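DNA topoisomerase 2-associated protein PAT1 (Saccharomyces cerevisiae, PDB 5LMG) activates mRNA decapping and represses translation, its C-terminal domain binding the decapping enzyme Dcp2 and the exonuclease Xrn1 directly. Local coordinates at residues A[56-61]-A[82-87]; A[209-214]-A[278-283]; A[258-263]-A[272-277]. The protein carries 2 engineered substitutions. All blocks are in the same frame, centred on the assembly; numbering follows the deposited sequence.

Contact 1. Residues A[56-61]-A[82-87]; sequences ETVYEE and EALHID. With EDO (1,2-ethanediol), chain G; EDO (1,2-ethanediol), chain E.
The carbonyl oxygen of Ala83 is met from two directions: methyl CG2 of Val58 comes to 3.6 Å from Ala83 O, and the imidazole of His85 sends it a weak hydrogen bond, ND1 to Ala83 O 3.2 Å. The oxygen lies at the edge of the imidazole, in its plane, while Glu82 O rests over one ring face, offset toward the rim, and the ring thus lies against the backbone of its own turn. That turn is a type I beta turn from Glu82 to His85, where positive phi at His85 takes the chain out of helical geometry. Its small residue, Ala83, points at helix 48-70 and draws close to it: the Ala83 and Val58 CA atoms are 6.0 Å apart. Methyl meets methyl where Thr57 CG2 touches Ala83 CB at 3.9 Å. With OG1 lying beside its own backbone N (chi1 -61°), Thr57 gives this methyl to the turn, while the hydroxyl bonds back to Glu53 O one helical turn earlier. Next to it the Val58 and Leu84 side chains cross at about a right angle, Val58 CG2 against Leu84 CD2 at 3.8 Å and the other valine methyl, CG1, a little farther from the same CD2. Burial here is thus almost wholly apolar. Leu84 of the turn and Val58 of helix 48-70 both pack on Ile112 of helix 103-114, and Glu56 forms a salt bridge with Lys104 of that helix. The side chain of Ile86 packs on Ile124 of helix 118-130, and the chain runs on to helix 95-99.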
loop_
_atom_site.group_PDB
_atom_site.type_symbol
_atom_site.label_atom_id
_atom_site.label_comp_id
_atom_site.label_asym_id
_atom_site.label_seq_id
_atom_site.Cartn_x
_atom_site.Cartn_y
_atom_site.Cartn_z
ATOM N N GLU A 56 -4.401 27.394 -2.474
ATOM C CA GLU A 56 -5.437 28.354 -2.913
ATOM C C GLU A 56 -5.227 28.761 -4.369
ATOM O O GLU A 56 -6.192 28.790 -5.132
ATOM C CB GLU A 56 -5.503 29.607 -2.007
ATOM C CG GLU A 56 -5.925 29.356 -0.560
ATOM C CD GLU A 56 -7.051 28.365 -0.327
ATOM O OE1 GLU A 56 -8.161 28.579 -0.867
ATOM O OE2 GLU A 56 -6.816 27.368 0.395
ATOM N N THR A 57 -3.961 29.027 -4.755
ATOM C CA THR A 57 -3.542 29.350 -6.122
ATOM C C THR A 57 -3.869 28.157 -7.053
ATOM O O THR A 57 -4.473 28.369 -8.105
ATOM C CB THR A 57 -2.052 29.748 -6.140
ATOM O OG1 THR A 57 -1.878 30.909 -5.331
ATOM C CG2 THR A 57 -1.527 30.029 -7.543
ATOM N N VAL A 58 -3.516 26.918 -6.639
ATOM C CA VAL A 58 -3.802 25.689 -7.402
ATOM C C VAL A 58 -5.311 25.553 -7.679
ATOM O O VAL A 58 -5.694 25.302 -8.829
ATOM C CB VAL A 58 -3.188 24.408 -6.769
ATOM C CG1 VAL A 58 -3.727 23.142 -7.437
ATOM C CG2 VAL A 58 -1.658 24.437 -6.840
ATOM N N TYR A 59 -6.153 25.754 -6.640
ATOM C CA TYR A 59 -7.622 25.716 -6.749
ATOM C C TYR A 59 -8.134 26.766 -7.750
ATOM O O TYR A 59 -8.957 26.438 -8.605
ATOM C CB TYR A 59 -8.291 25.864 -5.363
ATOM C CG TYR A 59 -8.515 24.530 -4.680
ATOM C CD1 TYR A 59 -7.445 23.786 -4.188
ATOM C CD2 TYR A 59 -9.797 23.996 -4.553
ATOM C CE1 TYR A 59 -7.641 22.540 -3.597
ATOM C CE2 TYR A 59 -10.006 22.750 -3.962
ATOM C CZ TYR A 59 -8.921 22.015 -3.504
ATOM O OH TYR A 59 -9.103 20.776 -2.934
ATOM N N GLU A 60 -7.597 28.004 -7.688
ATOM C CA GLU A 60 -7.983 29.091 -8.601
ATOM C C GLU A 60 -7.700 28.704 -10.050
ATOM O O GLU A 60 -8.577 28.857 -10.900
ATOM C CB GLU A 60 -7.257 30.394 -8.250
ATOM C CG GLU A 60 -7.837 31.117 -7.044
ATOM C CD GLU A 60 -7.013 32.272 -6.501
ATOM O OE1 GLU A 60 -5.850 32.446 -6.936
ATOM O OE2 GLU A 60 -7.525 32.990 -5.612
ATOM N N GLU A 61 -6.506 28.144 -10.313
ATOM C CA GLU A 61 -6.091 27.712 -11.648
ATOM C C GLU A 61 -6.932 26.545 -12.173
ATOM O O GLU A 61 -7.263 26.535 -13.360
ATOM C CB GLU A 61 -4.586 27.400 -11.712
ATOM C CG GLU A 61 -3.665 28.557 -11.331
ATOM C CD GLU A 61 -3.669 29.825 -12.168
ATOM O OE1 GLU A 61 -4.400 29.898 -13.183
ATOM O OE2 GLU A 61 -2.924 30.760 -11.795
ATOM N N GLU A 82 2.843 25.345 -13.337
ATOM C CA GLU A 82 3.820 26.206 -12.660
ATOM C C GLU A 82 3.475 26.442 -11.179
ATOM O O GLU A 82 4.383 26.461 -10.348
ATOM C CB GLU A 82 4.004 27.532 -13.409
ATOM C CG GLU A 82 4.937 27.420 -14.604
ATOM C CD GLU A 82 5.278 28.743 -15.262
ATOM O OE1 GLU A 82 6.033 29.538 -14.655
ATOM O OE2 GLU A 82 4.808 28.977 -16.399
ATOM N N ALA A 83 2.170 26.553 -10.847
ATOM C CA ALA A 83 1.676 26.742 -9.473
ATOM C C ALA A 83 1.895 25.507 -8.559
ATOM O O ALA A 83 1.739 25.619 -7.343
ATOM C CB ALA A 83 0.206 27.138 -9.493
ATOM N N LEU A 84 2.285 24.351 -9.139
ATOM C CA LEU A 84 2.547 23.098 -8.415
ATOM C C LEU A 84 3.976 22.969 -7.841
ATOM O O LEU A 84 4.183 22.184 -6.908
ATOM C CB LEU A 84 2.214 21.869 -9.281
ATOM C CG LEU A 84 0.759 21.601 -9.668
ATOM C CD1 LEU A 84 0.678 20.423 -10.617
ATOM C CD2 LEU A 84 -0.106 21.311 -8.449
ATOM N N HIS A 85 4.954 23.708 -8.417
ATOM C CA HIS A 85 6.371 23.755 -8.006
ATOM C C HIS A 85 7.074 22.388 -7.984
ATOM O O HIS A 85 7.836 22.116 -7.053
ATOM C CB HIS A 85 6.517 24.470 -6.640
ATOM C CG HIS A 85 6.147 25.916 -6.671
ATOM N ND1 HIS A 85 4.829 26.322 -6.750
ATOM C CD2 HIS A 85 6.941 27.010 -6.617
ATOM C CE1 HIS A 85 4.859 27.645 -6.751
ATOM N NE2 HIS A 85 6.110 28.105 -6.673
ATOM N N ILE A 86 6.817 21.528 -8.991
ATOM C CA ILE A 86 7.430 20.196 -9.070
ATOM C C ILE A 86 8.935 20.292 -9.414
ATOM O O ILE A 86 9.743 19.613 -8.773
ATOM C CB ILE A 86 6.627 19.236 -10.001
ATOM C CG1 ILE A 86 5.560 18.484 -9.195
ATOM C CG2 ILE A 86 7.515 18.223 -10.753
ATOM C CD1 ILE A 86 4.227 18.926 -9.451
ATOM N N ASP A 87 9.303 21.155 -10.390
ATOM C CA ASP A 87 10.696 21.360 -10.820
ATOM C C ASP A 87 11.482 22.322 -9.898
ATOM O O ASP A 87 12.650 22.626 -10.168
ATOM C CB ASP A 87 10.757 21.800 -12.297
ATOM C CG ASP A 87 10.322 20.731 -13.289
ATOM O OD1 ASP A 87 10.830 19.589 -13.197
ATOM O OD2 ASP A 87 9.509 21.049 -14.185
HETATM C C1 EDO G . -5.185 33.545 -14.939
HETATM O O1 EDO G . -6.226 34.324 -14.370
HETATM C C2 EDO G . -4.002 33.439 -13.942
HETATM O O2 EDO G . -2.955 32.673 -14.524
HETATM C C1 EDO E . -4.368 35.968 -6.379
HETATM O O1 EDO E . -3.129 36.577 -6.710
HETATM C C2 EDO E . -4.596 36.061 -4.850
HETATM O O2 EDO E . -5.838 35.460 -4.519
#

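Contact 2. Residues A[209-214]-A[278-283]; sequences ILISRA and WAFLAS. Engineered in segment 278-283: Ala279 (natural residue Gln).
Phe280 is the first residue of 278-283 to touch 209-214, meeting Ile211 with one corner of its ring. Its CG stands anti to the backbone N (chi1 166°), which swings the ring toward the neighbouring helix although its CB does not aim straight at it. Ring atom CE1 meets the delta methyl CD1 of Ile211 at 4.0 Å, an oblique approach, and the same ring extends along that helix to Leu204, Ile207 and Thr208. Leu281 packs on Ile296 and Val300 of helix 290-322 and on Phe352 of helix 329-355. One turn on from Phe280, Ser283 makes the closest backbone approach, its CA 6.0 Å from the CA of Ser212. Here the two helices meet through small side chains. Ser283 CB lies 3.6 Å from Ser212 OG, whose hydroxyl is engaged within its own helix by Thr208 O. The Ser283 hydroxyl is likewise kept at home: chi1 of 71° places OG between the backbone N and the carbonyl carbon, where it donates to Phe280 O at 2.9 Å, tilted from that carbonyl plane. The serines therefore touch as carbon against oxygen, with both hydroxyls bonded within their own helices. Ile211 completes the fit, its CG2 methyl set against Ser283 O at 3.4 Å with the serine OG close by. The two segments run in broadly the same direction, their axes inclined at 35° and 9.6 Å apart. Helix 201-216 is backed by helix 151-174 through Ile209 and Leu210. Such side-by-side packing of helices distant in sequence is consistent with an all-helical, alpha-solenoid-like fold, in keeping with membership of the TPR clan.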
loop_
_atom_site.group_PDB
_atom_site.type_symbol
_atom_site.label_atom_id
_atom_site.label_comp_id
_atom_site.label_asym_id
_atom_site.label_seq_id
_atom_site.Cartn_x
_atom_site.Cartn_y
_atom_site.Cartn_z
ATOM N N ILE A 209 1.884 -1.939 -5.758
ATOM C CA ILE A 209 1.457 -1.387 -7.049
ATOM C C ILE A 209 2.622 -1.459 -8.070
ATOM O O ILE A 209 2.413 -1.970 -9.156
ATOM C CB ILE A 209 0.912 0.062 -6.899
ATOM C CG1 ILE A 209 -0.476 0.070 -6.229
ATOM C CG2 ILE A 209 0.882 0.795 -8.258
ATOM C CD1 ILE A 209 -0.774 1.338 -5.503
ATOM N N LEU A 210 3.832 -0.951 -7.708
ATOM C CA LEU A 210 5.011 -0.982 -8.585
ATOM C C LEU A 210 5.420 -2.405 -8.955
ATOM O O LEU A 210 5.641 -2.657 -10.134
ATOM C CB LEU A 210 6.229 -0.212 -8.009
ATOM C CG LEU A 210 6.109 1.302 -7.790
ATOM C CD1 LEU A 210 7.425 1.857 -7.266
ATOM C CD2 LEU A 210 5.735 2.043 -9.085
ATOM N N ILE A 211 5.502 -3.331 -7.963
ATOM C CA ILE A 211 5.881 -4.747 -8.187
ATOM C C ILE A 211 4.876 -5.437 -9.116
ATOM O O ILE A 211 5.301 -6.107 -10.065
ATOM C CB ILE A 211 6.055 -5.557 -6.867
ATOM C CG1 ILE A 211 7.223 -5.052 -6.006
ATOM C CG2 ILE A 211 6.183 -7.073 -7.142
ATOM C CD1 ILE A 211 7.183 -5.686 -4.547
ATOM N N SER A 212 3.553 -5.301 -8.811
ATOM C CA SER A 212 2.457 -5.884 -9.599
ATOM C C SER A 212 2.454 -5.384 -11.053
ATOM O O SER A 212 2.275 -6.191 -11.966
ATOM C CB SER A 212 1.111 -5.631 -8.937
ATOM O OG SER A 212 1.102 -6.215 -7.646
ATOM N N ARG A 213 2.708 -4.076 -11.262
ATOM C CA ARG A 213 2.779 -3.478 -12.599
ATOM C C ARG A 213 3.998 -3.982 -13.389
ATOM O O ARG A 213 3.841 -4.378 -14.543
ATOM C CB ARG A 213 2.719 -1.937 -12.538
ATOM C CG ARG A 213 2.578 -1.216 -13.905
ATOM C CD ARG A 213 1.513 -1.757 -14.873
ATOM N NE ARG A 213 0.207 -1.967 -14.242
ATOM C CZ ARG A 213 -0.797 -2.638 -14.799
ATOM N NH1 ARG A 213 -0.663 -3.165 -16.011
ATOM N NH2 ARG A 213 -1.944 -2.790 -14.149
ATOM N N ALA A 214 5.189 -4.011 -12.746
ATOM C CA ALA A 214 6.446 -4.520 -13.308
ATOM C C ALA A 214 6.271 -5.982 -13.780
ATOM O O ALA A 214 6.698 -6.319 -14.886
ATOM C CB ALA A 214 7.557 -4.438 -12.266
ATOM N N TRP A 278 -0.668 -9.475 3.105
ATOM C CA TRP A 278 -0.623 -10.725 2.337
ATOM C C TRP A 278 -0.617 -10.453 0.835
ATOM O O TRP A 278 -0.026 -11.238 0.103
ATOM C CB TRP A 278 -1.745 -11.696 2.759
ATOM C CG TRP A 278 -1.655 -12.106 4.203
ATOM C CD1 TRP A 278 -2.423 -11.641 5.234
ATOM C CD2 TRP A 278 -0.663 -12.965 4.795
ATOM N NE1 TRP A 278 -1.994 -12.181 6.425
ATOM C CE2 TRP A 278 -0.901 -12.983 6.189
ATOM C CE3 TRP A 278 0.408 -13.724 4.282
ATOM C CZ2 TRP A 278 -0.130 -13.756 7.073
ATOM C CZ3 TRP A 278 1.192 -14.463 5.160
ATOM C CH2 TRP A 278 0.923 -14.474 6.538
ATOM N N ALA A 279 -1.232 -9.326 0.381
ATOM C CA ALA A 279 -1.234 -8.913 -1.034
ATOM C C ALA A 279 0.186 -8.497 -1.438
ATOM O O ALA A 279 0.658 -8.890 -2.507
ATOM C CB ALA A 279 -2.224 -7.782 -1.270
ATOM N N PHE A 280 0.888 -7.763 -0.558
ATOM C CA PHE A 280 2.281 -7.395 -0.782
ATOM C C PHE A 280 3.162 -8.656 -0.877
ATOM O O PHE A 280 3.956 -8.759 -1.812
ATOM C CB PHE A 280 2.816 -6.461 0.327
ATOM C CG PHE A 280 4.328 -6.328 0.314
ATOM C CD1 PHE A 280 4.965 -5.495 -0.606
ATOM C CD2 PHE A 280 5.115 -7.055 1.203
ATOM C CE1 PHE A 280 6.361 -5.384 -0.630
ATOM C CE2 PHE A 280 6.511 -6.965 1.163
ATOM C CZ PHE A 280 7.128 -6.118 0.253
ATOM N N LEU A 281 3.010 -9.604 0.090
ATOM C CA LEU A 281 3.798 -10.843 0.147
ATOM C C LEU A 281 3.560 -11.711 -1.080
ATOM O O LEU A 281 4.490 -12.347 -1.540
ATOM C CB LEU A 281 3.523 -11.637 1.435
ATOM C CG LEU A 281 4.077 -11.066 2.744
ATOM C CD1 LEU A 281 3.503 -11.809 3.944
ATOM C CD2 LEU A 281 5.620 -11.130 2.787
ATOM N N ALA A 282 2.310 -11.719 -1.609
ATOM C CA ALA A 282 1.924 -12.472 -2.800
ATOM C C ALA A 282 2.636 -11.880 -4.021
ATOM O O ALA A 282 3.208 -12.638 -4.805
ATOM C CB ALA A 282 0.411 -12.429 -2.991
ATOM N N SER A 283 2.672 -10.535 -4.148
ATOM C CA SER A 283 3.354 -9.899 -5.286
ATOM C C SER A 283 4.876 -10.058 -5.206
ATOM O O SER A 283 5.514 -10.289 -6.241
ATOM C CB SER A 283 2.945 -8.439 -5.445
ATOM O OG SER A 283 3.486 -7.644 -4.404
#

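Contact 3. Residues A[258-263]-A[272-277]; sequences EYNDHI and MDEAYI. With EDO (1,2-ethanediol), chain H; EDO (1,2-ethanediol), chain K.
Asn260, on helix 257-267, and Met272, in the extended chain leading into helix 275-286, bring their CA atoms to 6.2 Å. This is a helix-loop-helix connection, and an Asx turn, in which Asp273 OD1 accepts from Ala275 N at 3.2 Å, starts the second helix with Glu274 as N-cap. Met272 leaves the backbone with CG anti to N (chi1 -171°) and then bends at chi2, so that its side chain crosses that of Asn260 at about a right angle. Its terminal methyl CE lies 3.5 Å from Asn260 OD1 and 3.8 Å from Ile263 CG1. Asn260 OD1 is buried here without a hydrogen-bonding partner. Asn260 ND2 donates weakly to O2 of a 1,2-ethanediol, an oxygen that also lies 2.7 Å from Glu274 OE2, and the amide and carboxylate planes stand nearly perpendicular. An alanine here lacks the amide, which would probably leave Met272 CG and CE less closely held and the diol without its amide donor. Beside Met272 CE and Ile263, a second ethanediol has its O1 hydrogen-bonded to Tyr259 OH at 2.7 Å.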
loop_
_atom_site.group_PDB
_atom_site.type_symbol
_atom_site.label_atom_id
_atom_site.label_comp_id
_atom_site.label_asym_id
_atom_site.label_seq_id
_atom_site.Cartn_x
_atom_site.Cartn_y
_atom_site.Cartn_z
ATOM N N GLU A 258 0.061 -3.904 20.013
ATOM C CA GLU A 258 -0.357 -2.686 20.720
ATOM C C GLU A 258 -0.847 -1.642 19.706
ATOM O O GLU A 258 -1.817 -0.926 19.972
ATOM C CB GLU A 258 0.733 -2.115 21.665
ATOM C CG GLU A 258 2.144 -2.676 21.515
ATOM C CD GLU A 258 2.351 -4.123 21.931
ATOM O OE1 GLU A 258 2.183 -4.442 23.131
ATOM O OE2 GLU A 258 2.656 -4.946 21.039
ATOM N N TYR A 259 -0.207 -1.613 18.507
ATOM C CA TYR A 259 -0.603 -0.740 17.414
ATOM C C TYR A 259 -1.951 -1.194 16.859
ATOM O O TYR A 259 -2.854 -0.361 16.746
ATOM C CB TYR A 259 0.462 -0.731 16.326
ATOM C CG TYR A 259 0.156 0.158 15.145
ATOM C CD1 TYR A 259 0.414 1.525 15.192
ATOM C CD2 TYR A 259 -0.306 -0.379 13.946
ATOM C CE1 TYR A 259 0.204 2.340 14.083
ATOM C CE2 TYR A 259 -0.489 0.420 12.819
ATOM C CZ TYR A 259 -0.211 1.776 12.887
ATOM O OH TYR A 259 -0.387 2.565 11.784
ATOM N N ASN A 260 -2.099 -2.504 16.551
ATOM C CA ASN A 260 -3.353 -3.072 16.036
ATOM C C ASN A 260 -4.537 -2.752 16.950
ATOM O O ASN A 260 -5.560 -2.249 16.473
ATOM C CB ASN A 260 -3.234 -4.582 15.824
ATOM C CG ASN A 260 -2.297 -5.002 14.721
ATOM O OD1 ASN A 260 -1.911 -4.217 13.847
ATOM N ND2 ASN A 260 -1.926 -6.272 14.729
ATOM N N ASP A 261 -4.369 -2.992 18.270
ATOM C CA ASP A 261 -5.374 -2.712 19.302
ATOM C C ASP A 261 -5.886 -1.289 19.245
ATOM O O ASP A 261 -7.101 -1.072 19.299
ATOM C CB ASP A 261 -4.778 -2.958 20.690
ATOM C CG ASP A 261 -4.768 -4.407 21.140
ATOM O OD1 ASP A 261 -4.925 -5.309 20.273
ATOM O OD2 ASP A 261 -4.607 -4.646 22.355
ATOM N N HIS A 262 -4.944 -0.329 19.185
ATOM C CA HIS A 262 -5.189 1.103 19.126
ATOM C C HIS A 262 -6.068 1.465 17.922
ATOM O O HIS A 262 -7.075 2.162 18.108
ATOM C CB HIS A 262 -3.852 1.869 19.141
ATOM C CG HIS A 262 -4.013 3.354 19.075
ATOM N ND1 HIS A 262 -4.312 4.094 20.201
ATOM C CD2 HIS A 262 -3.932 4.184 18.012
ATOM C CE1 HIS A 262 -4.399 5.349 19.792
ATOM N NE2 HIS A 262 -4.170 5.453 18.484
ATOM N N ILE A 263 -5.724 0.946 16.715
ATOM C CA ILE A 263 -6.467 1.157 15.460
ATOM C C ILE A 263 -7.857 0.516 15.539
ATOM O O ILE A 263 -8.837 1.151 15.150
ATOM C CB ILE A 263 -5.709 0.649 14.185
ATOM C CG1 ILE A 263 -4.208 1.071 14.130
ATOM C CG2 ILE A 263 -6.440 1.045 12.893
ATOM C CD1 ILE A 263 -3.873 2.507 14.144
ATOM N N MET A 272 -8.064 -6.930 12.944
ATOM C CA MET A 272 -7.248 -5.987 12.181
ATOM C C MET A 272 -7.179 -6.478 10.731
ATOM O O MET A 272 -6.885 -7.651 10.504
ATOM C CB MET A 272 -5.842 -5.861 12.796
ATOM C CG MET A 272 -5.006 -4.757 12.195
ATOM S SD MET A 272 -5.519 -3.113 12.750
ATOM C CE MET A 272 -4.144 -2.159 12.179
ATOM N N ASP A 273 -7.517 -5.610 9.763
ATOM C CA ASP A 273 -7.465 -5.979 8.343
ATOM C C ASP A 273 -5.998 -5.994 7.886
ATOM O O ASP A 273 -5.360 -4.939 7.806
ATOM C CB ASP A 273 -8.316 -5.034 7.475
ATOM C CG ASP A 273 -8.607 -5.522 6.061
ATOM O OD1 ASP A 273 -7.889 -6.428 5.578
ATOM O OD2 ASP A 273 -9.535 -4.977 5.426
ATOM N N GLU A 274 -5.466 -7.199 7.621
ATOM C CA GLU A 274 -4.082 -7.362 7.177
ATOM C C GLU A 274 -3.979 -7.915 5.746
ATOM O O GLU A 274 -2.894 -8.367 5.335
ATOM C CB GLU A 274 -3.265 -8.185 8.195
ATOM C CG GLU A 274 -3.038 -7.418 9.492
ATOM C CD GLU A 274 -1.945 -7.886 10.434
ATOM O OE1 GLU A 274 -1.663 -9.103 10.474
ATOM O OE2 GLU A 274 -1.410 -7.034 11.179
ATOM N N ALA A 275 -5.095 -7.816 4.969
ATOM C CA ALA A 275 -5.183 -8.254 3.565
ATOM C C ALA A 275 -4.111 -7.612 2.687
ATOM O O ALA A 275 -3.503 -8.314 1.877
ATOM C CB ALA A 275 -6.567 -7.981 2.995
ATOM N N TYR A 276 -3.838 -6.299 2.891
ATOM C CA TYR A 276 -2.805 -5.546 2.163
ATOM C C TYR A 276 -1.376 -6.110 2.429
ATOM O O TYR A 276 -0.501 -5.943 1.581
ATOM C CB TYR A 276 -2.873 -4.040 2.511
ATOM C CG TYR A 276 -2.354 -3.695 3.890
ATOM C CD1 TYR A 276 -3.117 -3.950 5.027
ATOM C CD2 TYR A 276 -1.103 -3.103 4.059
ATOM C CE1 TYR A 276 -2.634 -3.660 6.302
ATOM C CE2 TYR A 276 -0.612 -2.804 5.331
ATOM C CZ TYR A 276 -1.390 -3.072 6.449
ATOM O OH TYR A 276 -0.935 -2.790 7.711
ATOM N N ILE A 277 -1.142 -6.734 3.608
ATOM C CA ILE A 277 0.167 -7.325 3.943
ATOM C C ILE A 277 0.363 -8.592 3.117
ATOM O O ILE A 277 1.423 -8.769 2.512
ATOM C CB ILE A 277 0.360 -7.581 5.469
ATOM C CG1 ILE A 277 0.235 -6.273 6.283
ATOM C CG2 ILE A 277 1.707 -8.275 5.729
ATOM C CD1 ILE A 277 0.160 -6.427 7.817
HETATM C C1 EDO H . 0.079 -9.968 13.894
HETATM O O1 EDO H . -0.212 -10.577 12.644
HETATM C C2 EDO H . 1.099 -8.826 13.679
HETATM O O2 EDO H . 0.520 -7.723 12.973
HETATM C C1 EDO K . -2.746 1.602 9.739
HETATM O O1 EDO K . -2.172 2.897 9.749
HETATM C C2 EDO K . -4.229 1.693 9.331
HETATM O O2 EDO K . -4.780 0.385 9.365
#

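Contacts 2 and 3 share helix 275-286: contact 3 lies at its N-terminal start, contact 2 farther along, and 258-263/272-277 is nested inside the loop that 209-214/278-283 closes. Contact 1 stands apart, its centre about 33 Å from that of contact 2 and about 36 Å from that of contact 3, on the opposite side of the chain's centre from the latter. Although farthest out, it is the most buried locally and almost purely aliphatic. Contact 2, nearest the centre, is partly buried and pairs a hydrophobic corner with serines. Contact 3, also partly buried, combines methionine packing with polar side chains that bond to diols probably from the crystallisation liquor.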